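Local coordinates for cytochrome c (Shewanella violacea, PDB 6A3L), which binds heme c covalently and probably takes part in electron transfer, at residues Phe17-His22 and Ala50-Leu55; Phe24-Ala29 and Thr43-Asn48; Gly63-Asp68 and Lys74-Lys79; Gln90-Ala95 and Phe112-Lys117. One frame throughout, in Å; residues are numbered along the deposited sequence.

Contact 1: Phe17-His22 and Ala50-Leu55. With HEC (heme c), chain C.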
loop_
_atom_site.group_PDB
_atom_site.type_symbol
_atom_site.label_atom_id
_atom_site.label_comp_id
_atom_site.label_asym_id
_atom_site.label_seq_id
_atom_site.Cartn_x
_atom_site.Cartn_y
_atom_site.Cartn_z
ATOM N N PHE A 17 4.238 -5.764 -2.337
ATOM C CA PHE A 17 3.826 -6.773 -3.316
ATOM C C PHE A 17 2.620 -7.575 -2.821
ATOM O O PHE A 17 1.666 -7.812 -3.567
ATOM C CB PHE A 17 4.998 -7.717 -3.607
ATOM C CG PHE A 17 6.118 -7.108 -4.421
ATOM C CD1 PHE A 17 5.897 -6.624 -5.696
ATOM C CD2 PHE A 17 7.407 -7.053 -3.912
ATOM C CE1 PHE A 17 6.942 -6.086 -6.458
ATOM C CE2 PHE A 17 8.458 -6.510 -4.660
ATOM C CZ PHE A 17 8.224 -6.033 -5.943
ATOM N N SER A 18 2.638 -7.992 -1.554
ATOM C CA SER A 18 1.535 -8.787 -1.024
ATOM C C SER A 18 0.218 -8.014 -1.050
ATOM O O SER A 18 -0.837 -8.571 -1.381
ATOM C CB SER A 18 1.838 -9.250 0.391
ATOM O OG SER A 18 0.703 -9.931 0.884
ATOM N N LEU A 19 0.246 -6.742 -0.654
ATOM C CA LEU A 19 -0.952 -5.918 -0.777
ATOM C C LEU A 19 -1.347 -5.721 -2.233
ATOM O O LEU A 19 -2.536 -5.561 -2.541
ATOM C CB LEU A 19 -0.728 -4.562 -0.119
ATOM C CG LEU A 19 -0.507 -4.531 1.410
ATOM C CD1 LEU A 19 -0.429 -3.109 1.915
ATOM C CD2 LEU A 19 -1.633 -5.226 2.118
ATOM N N MET A 20 -0.361 -5.691 -3.138
ATOM C CA MET A 20 -0.654 -5.538 -4.558
ATOM C C MET A 20 -1.247 -6.815 -5.139
ATOM O O MET A 20 -2.171 -6.755 -5.960
ATOM C CB MET A 20 0.616 -5.120 -5.299
ATOM C CG MET A 20 0.437 -4.901 -6.782
ATOM S SD MET A 20 1.777 -3.853 -7.385
ATOM C CE MET A 20 3.194 -4.941 -7.291
ATOM N N ALA A 21 -0.728 -7.980 -4.730
ATOM C CA ALA A 21 -1.278 -9.249 -5.212
ATOM C C ALA A 21 -2.717 -9.440 -4.754
ATOM O O ALA A 21 -3.550 -9.952 -5.517
ATOM C CB ALA A 21 -0.430 -10.422 -4.739
ATOM N N HIS A 22 -3.030 -9.059 -3.505
ATOM C CA HIS A 22 -4.408 -9.190 -3.040
ATOM C C HIS A 22 -5.346 -8.358 -3.902
ATOM O O HIS A 22 -6.410 -8.825 -4.327
ATOM C CB HIS A 22 -4.563 -8.779 -1.564
ATOM C CG HIS A 22 -5.988 -8.854 -1.092
ATOM N ND1 HIS A 22 -6.831 -7.759 -1.087
ATOM C CD2 HIS A 22 -6.732 -9.901 -0.663
ATOM C CE1 HIS A 22 -8.026 -8.127 -0.650
ATOM N NE2 HIS A 22 -7.994 -9.423 -0.391
ATOM N N ALA A 50 -2.255 0.588 -8.684
ATOM C CA ALA A 50 -1.461 1.691 -9.215
ATOM C C ALA A 50 -0.645 2.366 -8.117
ATOM O O ALA A 50 0.568 2.585 -8.267
ATOM C CB ALA A 50 -2.382 2.697 -9.902
ATOM N N ALA A 51 -1.298 2.702 -7.000
ATOM C CA ALA A 51 -0.580 3.327 -5.895
ATOM C C ALA A 51 0.426 2.360 -5.286
ATOM O O ALA A 51 1.562 2.745 -4.993
ATOM C CB ALA A 51 -1.576 3.836 -4.841
ATOM N N LEU A 52 0.036 1.093 -5.112
ATOM C CA LEU A 52 0.952 0.113 -4.533
ATOM C C LEU A 52 2.176 -0.105 -5.411
ATOM O O LEU A 52 3.281 -0.323 -4.896
ATOM C CB LEU A 52 0.221 -1.210 -4.296
ATOM C CG LEU A 52 -0.687 -1.186 -3.041
ATOM C CD1 LEU A 52 -1.705 -2.343 -3.023
ATOM C CD2 LEU A 52 0.130 -1.149 -1.736
ATOM N N SER A 53 2.006 -0.058 -6.740
ATOM C CA SER A 53 3.122 -0.339 -7.645
ATOM C C SER A 53 4.252 0.675 -7.497
ATOM O O SER A 53 5.396 0.365 -7.831
ATOM C CB SER A 53 2.622 -0.420 -9.096
ATOM O OG SER A 53 2.305 0.851 -9.648
ATOM N N LYS A 54 3.970 1.859 -6.961
ATOM C CA LYS A 54 4.991 2.880 -6.734
ATOM C C LYS A 54 5.850 2.653 -5.471
ATOM O O LYS A 54 6.831 3.383 -5.269
ATOM C CB LYS A 54 4.306 4.256 -6.692
ATOM C CG LYS A 54 3.584 4.564 -7.993
ATOM C CD LYS A 54 3.305 6.043 -8.189
ATOM C CE LYS A 54 1.823 6.371 -7.976
ATOM N NZ LYS A 54 1.370 7.571 -8.752
ATOM N N LEU A 55 5.514 1.685 -4.602
ATOM C CA LEU A 55 6.242 1.530 -3.330
ATOM C C LEU A 55 7.453 0.600 -3.342
ATOM O O LEU A 55 8.490 0.960 -2.772
ATOM C CB LEU A 55 5.303 1.053 -2.218
ATOM C CG LEU A 55 4.012 1.839 -2.137
ATOM C CD1 LEU A 55 3.115 1.392 -0.976
ATOM C CD2 LEU A 55 4.368 3.301 -2.061
HETATM FE FE HEC C . 6.308 -9.291 -7.521
HETATM C CHA HEC C . 7.563 -10.780 -4.644
HETATM C CHB HEC C . 3.139 -10.116 -6.569
HETATM C CHC HEC C . 4.968 -7.228 -9.993
HETATM C CHD HEC C . 9.438 -8.325 -8.378
HETATM N NA HEC C . 5.523 -10.248 -5.904
HETATM C C1A HEC C . 6.210 -10.817 -4.852
HETATM C C2A HEC C . 5.245 -11.476 -4.022
HETATM C C3A HEC C . 4.026 -11.292 -4.540
HETATM C C4A HEC C . 4.171 -10.509 -5.740
HETATM C CMA HEC C . 2.689 -11.833 -3.970
HETATM C CAA HEC C . 5.578 -12.231 -2.730
HETATM C CBA HEC C . 5.688 -11.146 -1.644
HETATM C CGA HEC C . 5.726 -11.840 -0.310
HETATM O O1A HEC C . 4.618 -12.117 0.203
HETATM O O2A HEC C . 6.829 -12.133 0.223
HETATM N NB HEC C . 4.378 -8.703 -8.149
HETATM C C1B HEC C . 3.220 -9.277 -7.659
HETATM C C2B HEC C . 2.116 -8.846 -8.491
HETATM C C3B HEC C . 2.603 -8.053 -9.466
HETATM C C4B HEC C . 4.041 -7.942 -9.255
HETATM C CMB HEC C . 0.656 -9.297 -8.243
HETATM C CAB HEC C . 1.806 -7.334 -10.589
HETATM C CBB HEC C . 0.585 -6.824 -10.348
HETATM N NC HEC C . 7.060 -7.999 -8.889
HETATM C C1C HEC C . 6.352 -7.299 -9.856
HETATM C C2C HEC C . 7.320 -6.637 -10.714
HETATM C C3C HEC C . 8.559 -6.955 -10.298
HETATM C C4C HEC C . 8.409 -7.802 -9.125
HETATM C CMC HEC C . 6.922 -5.774 -11.932
HETATM C CAC HEC C . 9.927 -6.498 -10.883
HETATM C CBC HEC C . 10.098 -5.279 -11.413
HETATM N ND HEC C . 8.144 -9.513 -6.647
HETATM C C1D HEC C . 9.317 -9.035 -7.207
HETATM C C2D HEC C . 10.406 -9.420 -6.350
HETATM C C3D HEC C . 9.901 -10.104 -5.312
HETATM C C4D HEC C . 8.467 -10.179 -5.484
HETATM C CMD HEC C . 11.892 -9.083 -6.624
HETATM C CAD HEC C . 10.697 -10.701 -4.126
HETATM C CBD HEC C . 10.535 -9.857 -2.853
HETATM C CGD HEC C . 11.316 -10.488 -1.722
HETATM O O1D HEC C . 10.946 -11.595 -1.268
HETATM O O2D HEC C . 12.321 -9.895 -1.271
#
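L52 packs against L19 and M20 where helix 6-31 meets the C-terminal part of helix 39-53, and no hydrogen bond joins the two segments. The apolar contacts centre on L52, whose CD1 lies against the backbone of the other helix, 3.4 Å from L19 O and also close to M20 N. The L19 and L52 side chains cross at about a right angle, with L19 CB 3.8 Å from L52 CD1, while M20 and L52 meet CB to CB. M20 sends CG anti to its backbone N (chi1 -179°) and then bends at chi3 (71°); this lays SD 3.8 Å from S53 CA and turns CE back to the porphyrin, 3.7 Å from HEC C4B. Within the two segments the side-chain hydrogen bond is local: S53 OG donates to A50 O at 2.8 Å, which ties the hydroxyl to its own helix.

Against the heme, the F17 ring lies nearly parallel to the macrocycle, face on, HEC ND sitting 3.4 Å above the ring plane and over its centre. F17 CE1 is 3.4 Å from the iron, so the phenyl occupies the space beside the metal. A21 CB touches the heme methyl CMA. Y12 of the second subunit packs on L19. With H123 as axial ligand, the phenyl next to the iron is consistent with the distal heme pocket of a cytochrome c' four-helix bundle.

Contact 2: Phe24-Ala29 and Thr43-Asn48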
loop_
_atom_site.group_PDB
_atom_site.type_symbol
_atom_site.label_atom_id
_atom_site.label_comp_id
_atom_site.label_asym_id
_atom_site.label_seq_id
_atom_site.Cartn_x
_atom_site.Cartn_y
_atom_site.Cartn_z
ATOM N N PHE A 24 -4.770 -7.100 -6.982
ATOM C CA PHE A 24 -4.782 -7.533 -8.375
ATOM C C PHE A 24 -5.662 -8.767 -8.578
ATOM O O PHE A 24 -6.450 -8.829 -9.530
ATOM C CB PHE A 24 -3.358 -7.809 -8.842
ATOM C CG PHE A 24 -3.229 -8.002 -10.332
ATOM C CD1 PHE A 24 -3.363 -6.927 -11.197
ATOM C CD2 PHE A 24 -2.934 -9.252 -10.863
ATOM C CE1 PHE A 24 -3.230 -7.111 -12.580
ATOM C CE2 PHE A 24 -2.794 -9.426 -12.230
ATOM C CZ PHE A 24 -2.936 -8.354 -13.085
ATOM N N GLY A 25 -5.547 -9.757 -7.689
ATOM C CA GLY A 25 -6.313 -10.984 -7.851
ATOM C C GLY A 25 -7.817 -10.782 -7.831
ATOM O O GLY A 25 -8.552 -11.514 -8.506
ATOM N N ASP A 26 -8.296 -9.803 -7.051
ATOM C CA ASP A 26 -9.730 -9.528 -6.994
ATOM C C ASP A 26 -10.248 -9.034 -8.341
ATOM O O ASP A 26 -11.376 -9.347 -8.736
ATOM C CB ASP A 26 -10.015 -8.497 -5.895
ATOM C CG ASP A 26 -11.460 -8.513 -5.431
ATOM O OD1 ASP A 26 -11.927 -9.567 -4.951
ATOM O OD2 ASP A 26 -12.135 -7.474 -5.563
ATOM N N MET A 27 -9.435 -8.269 -9.069
ATOM C CA MET A 27 -9.810 -7.907 -10.433
ATOM C C MET A 27 -9.856 -9.149 -11.317
ATOM O O MET A 27 -10.832 -9.369 -12.040
ATOM C CB MET A 27 -8.817 -6.889 -10.999
ATOM C CG MET A 27 -8.677 -5.687 -10.141
ATOM S SD MET A 27 -7.394 -4.531 -10.627
ATOM C CE MET A 27 -8.335 -3.386 -11.566
ATOM N N GLY A 28 -8.832 -9.997 -11.223
ATOM C CA GLY A 28 -8.828 -11.238 -11.982
ATOM C C GLY A 28 -10.038 -12.103 -11.688
ATOM O O GLY A 28 -10.660 -12.646 -12.604
ATOM N N ALA A 29 -10.402 -12.228 -10.408
ATOM C CA ALA A 29 -11.582 -13.012 -10.050
ATOM C C ALA A 29 -12.837 -12.448 -10.710
ATOM O O ALA A 29 -13.680 -13.205 -11.211
ATOM C CB ALA A 29 -11.743 -13.068 -8.529
ATOM N N THR A 43 -12.586 -0.486 -10.043
ATOM C CA THR A 43 -11.796 0.740 -10.112
ATOM C C THR A 43 -11.038 0.982 -8.805
ATOM O O THR A 43 -9.890 1.445 -8.814
ATOM C CB THR A 43 -12.710 1.918 -10.436
ATOM O OG1 THR A 43 -13.322 1.699 -11.703
ATOM C CG2 THR A 43 -11.941 3.210 -10.502
ATOM N N MET A 44 -11.664 0.673 -7.669
ATOM C CA MET A 44 -10.951 0.780 -6.399
ATOM C C MET A 44 -9.741 -0.141 -6.374
ATOM O O MET A 44 -8.659 0.264 -5.934
ATOM C CB MET A 44 -11.877 0.452 -5.239
ATOM C CG MET A 44 -11.109 0.223 -3.940
ATOM S SD MET A 44 -12.158 -0.644 -2.774
ATOM C CE MET A 44 -13.467 0.589 -2.592
ATOM N N ARG A 45 -9.920 -1.392 -6.818
ATOM C CA ARG A 45 -8.795 -2.311 -6.974
ATOM C C ARG A 45 -7.732 -1.751 -7.914
ATOM O O ARG A 45 -6.534 -1.822 -7.615
ATOM C CB ARG A 45 -9.285 -3.656 -7.500
ATOM C CG ARG A 45 -10.282 -4.318 -6.579
ATOM C CD ARG A 45 -9.616 -4.670 -5.268
ATOM N NE ARG A 45 -10.527 -5.335 -4.349
ATOM C CZ ARG A 45 -10.370 -5.336 -3.032
ATOM N NH1 ARG A 45 -9.350 -4.702 -2.497
ATOM N NH2 ARG A 45 -11.234 -5.958 -2.259
ATOM N N ALA A 46 -8.153 -1.142 -9.026
ATOM C CA ALA A 46 -7.197 -0.527 -9.944
ATOM C C ALA A 46 -6.449 0.611 -9.275
ATOM O O ALA A 46 -5.229 0.748 -9.424
ATOM C CB ALA A 46 -7.915 -0.007 -11.191
ATOM N N GLU A 47 -7.180 1.462 -8.561
ATOM C CA GLU A 47 -6.532 2.551 -7.854
ATOM C C GLU A 47 -5.485 2.003 -6.913
ATOM O O GLU A 47 -4.349 2.493 -6.879
ATOM C CB GLU A 47 -7.582 3.363 -7.094
ATOM C CG GLU A 47 -8.182 4.496 -7.906
ATOM C CD GLU A 47 -9.316 5.203 -7.189
ATOM O OE1 GLU A 47 -9.578 4.869 -6.016
ATOM O OE2 GLU A 47 -9.956 6.078 -7.811
ATOM N N ASN A 48 -5.835 0.939 -6.183
ATOM C CA ASN A 48 -4.918 0.393 -5.192
ATOM C C ASN A 48 -3.646 -0.126 -5.844
ATOM O O ASN A 48 -2.537 0.220 -5.416
ATOM C CB ASN A 48 -5.613 -0.695 -4.369
ATOM C CG ASN A 48 -6.732 -0.133 -3.483
ATOM O OD1 ASN A 48 -6.880 1.078 -3.369
ATOM N ND2 ASN A 48 -7.477 -1.010 -2.813
#
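D26 and R45 form a salt bridge between helices 6-31 and 39-53, neighbours in the cytochrome c' four-helix bundle that run roughly antiparallel here (148° between the segment directions, axes 9.0 Å apart). R45 NE donates to D26 OD2 at 2.9 Å. The carboxylate and guanidinium planes are 82° apart, and NE reaches OD2 from above the carboxylate plane, not within it. The other polar atoms are also matched: D26 OD1 pairs with K35 NZ, R45 NH1 bonds to N23 OD1, and NH2 makes a salt bridge to E58 of the second subunit. Each nitrogen of the buried guanidinium thus has its own acceptor. A leucine in place of R45 would probably cost D26 OD2 its salt-bridge partner and deprive E58 of the second subunit of its cationic mate. Beside the charges, M27 crosses the aliphatic base of R45 at a slant, its CG 3.4 Å from R45 CB. Its chain then bends at chi3 (96°), bringing CE tightly against A46, 3.4 Å from both A46 N and A46 CB.

Contact 3: Gly63-Asp68 and Lys74-Lys79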
loop_
_atom_site.group_PDB
_atom_site.type_symbol
_atom_site.label_atom_id
_atom_site.label_comp_id
_atom_site.label_asym_id
_atom_site.label_seq_id
_atom_site.Cartn_x
_atom_site.Cartn_y
_atom_site.Cartn_z
ATOM N N GLY A 63 22.819 -4.587 -1.049
ATOM C CA GLY A 63 23.137 -5.371 0.125
ATOM C C GLY A 63 21.963 -6.022 0.835
ATOM O O GLY A 63 22.114 -6.427 1.997
ATOM N N SER A 64 20.768 -6.025 0.237
ATOM C CA SER A 64 19.615 -6.696 0.821
ATOM C C SER A 64 19.274 -8.017 0.130
ATOM O O SER A 64 18.143 -8.493 0.250
ATOM C CB SER A 64 18.413 -5.748 0.853
ATOM O OG SER A 64 17.917 -5.467 -0.427
ATOM N N ASP A 65 20.234 -8.639 -0.559
ATOM C CA ASP A 65 19.976 -9.914 -1.231
ATOM C C ASP A 65 20.039 -11.143 -0.318
ATOM O O ASP A 65 19.548 -12.212 -0.713
ATOM C CB ASP A 65 20.941 -10.101 -2.407
ATOM C CG ASP A 65 22.405 -10.093 -1.998
ATOM O OD1 ASP A 65 22.772 -9.381 -1.049
ATOM O OD2 ASP A 65 23.192 -10.799 -2.661
ATOM N N LEU A 66 20.680 -11.045 0.846
ATOM C CA LEU A 66 20.771 -12.150 1.796
ATOM C C LEU A 66 19.611 -12.156 2.794
ATOM O O LEU A 66 18.978 -11.130 3.064
ATOM C CB LEU A 66 22.091 -12.108 2.571
ATOM C CG LEU A 66 23.394 -11.820 1.837
ATOM C CD1 LEU A 66 24.485 -11.486 2.852
ATOM C CD2 LEU A 66 23.750 -13.054 1.062
ATOM N N GLY A 67 19.391 -13.329 3.395
ATOM C CA GLY A 67 18.356 -13.477 4.403
ATOM C C GLY A 67 17.072 -14.065 3.869
ATOM O O GLY A 67 17.081 -14.781 2.861
ATOM N N ASP A 68 15.953 -13.737 4.520
ATOM C CA ASP A 68 14.646 -14.227 4.096
ATOM C C ASP A 68 14.125 -13.300 3.007
ATOM O O ASP A 68 13.315 -12.395 3.226
ATOM C CB ASP A 68 13.666 -14.302 5.255
ATOM C CG ASP A 68 12.284 -14.764 4.799
ATOM O OD1 ASP A 68 11.262 -14.240 5.288
ATOM O OD2 ASP A 68 12.223 -15.587 3.866
ATOM N N LYS A 74 20.879 -11.149 -8.923
ATOM C CA LYS A 74 20.976 -10.611 -10.273
ATOM C C LYS A 74 20.208 -9.304 -10.426
ATOM O O LYS A 74 20.475 -8.550 -11.369
ATOM C CB LYS A 74 20.472 -11.660 -11.272
ATOM C CG LYS A 74 20.588 -11.262 -12.751
ATOM C CD LYS A 74 19.991 -12.315 -13.704
ATOM C CE LYS A 74 18.859 -13.073 -13.030
ATOM N NZ LYS A 74 18.136 -13.997 -13.934
ATOM N N ILE A 75 19.317 -8.980 -9.484
ATOM C CA ILE A 75 18.595 -7.710 -9.544
ATOM C C ILE A 75 19.572 -6.545 -9.582
ATOM O O ILE A 75 19.415 -5.615 -10.381
ATOM C CB ILE A 75 17.622 -7.584 -8.356
ATOM C CG1 ILE A 75 16.447 -8.554 -8.494
ATOM C CG2 ILE A 75 17.188 -6.114 -8.138
ATOM C CD1 ILE A 75 15.479 -8.493 -7.347
ATOM N N TRP A 76 20.607 -6.592 -8.738
ATOM C CA TRP A 76 21.544 -5.485 -8.572
ATOM C C TRP A 76 22.702 -5.491 -9.569
ATOM O O TRP A 76 23.334 -4.446 -9.768
ATOM C CB TRP A 76 22.070 -5.473 -7.132
ATOM C CG TRP A 76 20.978 -5.155 -6.168
ATOM C CD1 TRP A 76 20.529 -3.918 -5.829
ATOM C CD2 TRP A 76 20.187 -6.092 -5.422
ATOM N NE1 TRP A 76 19.509 -4.020 -4.913
ATOM C CE2 TRP A 76 19.283 -5.344 -4.641
ATOM C CE3 TRP A 76 20.166 -7.485 -5.328
ATOM C CZ2 TRP A 76 18.359 -5.944 -3.776
ATOM C CZ3 TRP A 76 19.245 -8.081 -4.483
ATOM C CH2 TRP A 76 18.355 -7.308 -3.707
ATOM N N THR A 77 23.037 -6.641 -10.160
ATOM C CA THR A 77 23.960 -6.631 -11.293
ATOM C C THR A 77 23.314 -6.015 -12.524
ATOM O O THR A 77 24.018 -5.531 -13.416
ATOM C CB THR A 77 24.452 -8.043 -11.606
ATOM O OG1 THR A 77 23.365 -8.834 -12.104
ATOM C CG2 THR A 77 25.062 -8.695 -10.352
ATOM N N ASP A 78 21.991 -6.062 -12.622
ATOM C CA ASP A 78 21.276 -5.412 -13.717
ATOM C C ASP A 78 20.203 -4.435 -13.227
ATOM O O ASP A 78 19.103 -4.372 -13.787
ATOM C CB ASP A 78 20.662 -6.449 -14.655
ATOM C CG ASP A 78 20.569 -5.949 -16.073
ATOM O OD1 ASP A 78 20.560 -4.709 -16.280
ATOM O OD2 ASP A 78 20.532 -6.795 -16.985
ATOM N N LYS A 79 20.521 -3.630 -12.204
ATOM C CA LYS A 79 19.526 -2.765 -11.563
ATOM C C LYS A 79 18.857 -1.828 -12.560
ATOM O O LYS A 79 17.675 -1.499 -12.416
ATOM C CB LYS A 79 20.199 -1.961 -10.447
ATOM C CG LYS A 79 19.260 -1.204 -9.536
ATOM C CD LYS A 79 18.239 -2.123 -8.887
ATOM C CE LYS A 79 17.678 -1.490 -7.613
ATOM N NZ LYS A 79 17.273 -0.067 -7.861
#
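The benzene side of the W76 indole meets S64 and D65, and these contacts are all van der Waals, with no hydrogen bond between the two segments. D65 CB comes to 3.4 Å from W76 CZ3, and S64 OG to 3.4 Å from W76 CZ2, both approaching the ring obliquely. W76 puts CG anti to its carbonyl carbon (chi1 -66°), which swings the indole towards the loop. Within its own segment, I75 CG2 lies 4.0 Å above the indole plane, over its centre.

W76 NE1 and S64 OG find their polar partners in other parts of the chain. W76 NE1 donates to F60 O, which helps to hold the indole's rotation, while S64 OG bonds to both I61 O and the heme-binding R13. Other bonds are local to the short helical turn: K74 O accepts T77 OG1 at 3.0 Å and D78 N at 3.2 Å, the two donors arriving from the same face of its plane. D78 then takes the N-cap position of helix 79-99. This is the connection between the second and third long helices of the bundle, a loop lying close to the heme-binding residues R13 and T69.

Contact 4: Gln90-Ala95 and Phe112-Lys117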
loop_
_atom_site.group_PDB
_atom_site.type_symbol
_atom_site.label_atom_id
_atom_site.label_comp_id
_atom_site.label_asym_id
_atom_site.label_seq_id
_atom_site.Cartn_x
_atom_site.Cartn_y
_atom_site.Cartn_z
ATOM N N GLN A 90 4.281 0.257 -13.306
ATOM C CA GLN A 90 3.532 1.455 -12.948
ATOM C C GLN A 90 2.736 1.975 -14.131
ATOM O O GLN A 90 1.530 2.222 -14.020
ATOM C CB GLN A 90 4.491 2.514 -12.410
ATOM C CG GLN A 90 5.188 2.084 -11.130
ATOM C CD GLN A 90 6.431 2.901 -10.824
ATOM O OE1 GLN A 90 6.773 3.836 -11.550
ATOM N NE2 GLN A 90 7.099 2.566 -9.727
ATOM N N ASP A 91 3.385 2.104 -15.290
ATOM C CA ASP A 91 2.674 2.590 -16.470
ATOM C C ASP A 91 1.511 1.670 -16.826
ATOM O O ASP A 91 0.401 2.144 -17.104
ATOM C CB ASP A 91 3.637 2.740 -17.657
ATOM C CG ASP A 91 4.616 3.909 -17.478
ATOM O OD1 ASP A 91 4.511 4.636 -16.463
ATOM O OD2 ASP A 91 5.466 4.125 -18.368
ATOM N N ASN A 92 1.740 0.351 -16.807
ATOM C CA ASN A 92 0.658 -0.594 -17.075
ATOM C C ASN A 92 -0.438 -0.524 -16.011
ATOM O O ASN A 92 -1.620 -0.690 -16.327
ATOM C CB ASN A 92 1.204 -2.012 -17.157
ATOM C CG ASN A 92 2.120 -2.203 -18.336
ATOM O OD1 ASN A 92 2.297 -1.298 -19.149
ATOM N ND2 ASN A 92 2.694 -3.390 -18.447
ATOM N N ALA A 93 -0.066 -0.356 -14.730
ATOM C CA ALA A 93 -1.089 -0.176 -13.701
ATOM C C ALA A 93 -1.869 1.113 -13.924
ATOM O O ALA A 93 -3.099 1.131 -13.802
ATOM C CB ALA A 93 -0.459 -0.168 -12.303
ATOM N N ALA A 94 -1.173 2.195 -14.289
ATOM C CA ALA A 94 -1.863 3.457 -14.549
ATOM C C ALA A 94 -2.810 3.324 -15.728
ATOM O O ALA A 94 -3.886 3.935 -15.744
ATOM C CB ALA A 94 -0.855 4.579 -14.800
ATOM N N ALA A 95 -2.411 2.552 -16.741
ATOM C CA ALA A 95 -3.297 2.307 -17.871
ATOM C C ALA A 95 -4.528 1.521 -17.443
ATOM O O ALA A 95 -5.644 1.812 -17.890
ATOM C CB ALA A 95 -2.533 1.564 -18.978
ATOM N N PHE A 112 -5.730 -5.376 -18.213
ATOM C CA PHE A 112 -5.410 -6.212 -17.064
ATOM C C PHE A 112 -4.248 -7.146 -17.360
ATOM O O PHE A 112 -3.356 -7.330 -16.521
ATOM C CB PHE A 112 -6.641 -7.025 -16.676
ATOM C CG PHE A 112 -6.394 -8.038 -15.596
ATOM C CD1 PHE A 112 -6.608 -7.717 -14.263
ATOM C CD2 PHE A 112 -5.977 -9.327 -15.908
ATOM C CE1 PHE A 112 -6.394 -8.653 -13.267
ATOM C CE2 PHE A 112 -5.762 -10.269 -14.913
ATOM C CZ PHE A 112 -5.983 -9.930 -13.592
ATOM N N MET A 113 -4.251 -7.757 -18.548
ATOM C CA MET A 113 -3.257 -8.764 -18.909
ATOM C C MET A 113 -1.887 -8.147 -19.133
ATOM O O MET A 113 -0.859 -8.781 -18.860
ATOM C CB MET A 113 -3.702 -9.489 -20.183
ATOM C CG MET A 113 -4.859 -10.454 -20.005
ATOM S SD MET A 113 -4.462 -11.924 -19.037
ATOM C CE MET A 113 -5.988 -12.124 -18.109
ATOM N N LYS A 114 -1.849 -6.934 -19.672
ATOM C CA LYS A 114 -0.578 -6.239 -19.795
ATOM C C LYS A 114 0.063 -6.027 -18.421
ATOM O O LYS A 114 1.294 -6.000 -18.314
ATOM C CB LYS A 114 -0.791 -4.906 -20.523
ATOM C CG LYS A 114 0.480 -4.146 -20.871
ATOM C CD LYS A 114 0.216 -3.105 -21.952
ATOM C CE LYS A 114 1.480 -2.339 -22.328
ATOM N NZ LYS A 114 1.246 -1.385 -23.461
ATOM N N VAL A 115 -0.748 -5.849 -17.367
ATOM C CA VAL A 115 -0.193 -5.799 -16.018
ATOM C C VAL A 115 0.239 -7.189 -15.576
ATOM O O VAL A 115 1.325 -7.376 -15.014
ATOM C CB VAL A 115 -1.199 -5.191 -15.016
ATOM C CG1 VAL A 115 -0.609 -5.221 -13.614
ATOM C CG2 VAL A 115 -1.591 -3.781 -15.406
ATOM N N ALA A 116 -0.627 -8.181 -15.783
ATOM C CA ALA A 116 -0.281 -9.539 -15.378
ATOM C C ALA A 116 1.030 -9.958 -16.026
ATOM O O ALA A 116 1.843 -10.667 -15.417
ATOM C CB ALA A 116 -1.409 -10.513 -15.734
ATOM N N LYS A 117 1.252 -9.516 -17.266
ATOM C CA LYS A 117 2.495 -9.828 -17.959
ATOM C C LYS A 117 3.685 -9.202 -17.238
ATOM O O LYS A 117 4.745 -9.824 -17.146
ATOM C CB LYS A 117 2.388 -9.344 -19.422
ATOM C CG LYS A 117 3.598 -9.590 -20.315
ATOM C CD LYS A 117 3.217 -9.534 -21.816
ATOM C CE LYS A 117 4.043 -8.506 -22.621
ATOM N NZ LYS A 117 5.422 -8.974 -22.994
#
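N92 carries CG anti to its carbonyl carbon (chi1 -66°) and K114 carries CG anti to its backbone N (chi1 -173°); these settings bring the N92 amide over the lysine chain, and the two side chains cross at about a right angle between antiparallel helices 79-99 and 105-126. The amide of N92 lies against the extended lysine chain, with ND2 3.4 Å from K114 CG and OD1 3.4 Å from K114 CE. ND2 also gives a weak hydrogen bond to K114 O, 3.0 Å long but bent to 120° at the hydrogen. The axes of the two short segments come within 8.6 Å, and on the buried side V115 CG2 presses against the backbone of the facing helix, 3.2 Å from N92 O and 3.7 Å from N92 CB. F24 of helix 6-31 packs on V115, which also touches the heme. Replacing N92 with an alanine would probably cost K114 O this weak donor and open a gap beside the lysine methylenes. One bent bond over a bed of methylene and methyl groups implies that the two helices are held here mainly by van der Waals contact.

Contacts 1 and 2 are buried and hold the same two helices, 6-31 and 39-53, and both reach the second subunit, yet their chemistry differs. Contact 1 is apolar and faces the heme, whereas contact 2, about 10 Å away between centres, combines a charged network with methionine packing. Contact 4 joins the other pair of long helices and is only partly buried, with an exposed lysine on one side. It meets contact 2 through F24 against V115 and F112, and contact 1 through A93 near A50 and S53. Contact 3, partly buried and far from the chain's centre, stands apart, about 29 Å from contact 2 between centres, and links loop to short helix without touching the other three.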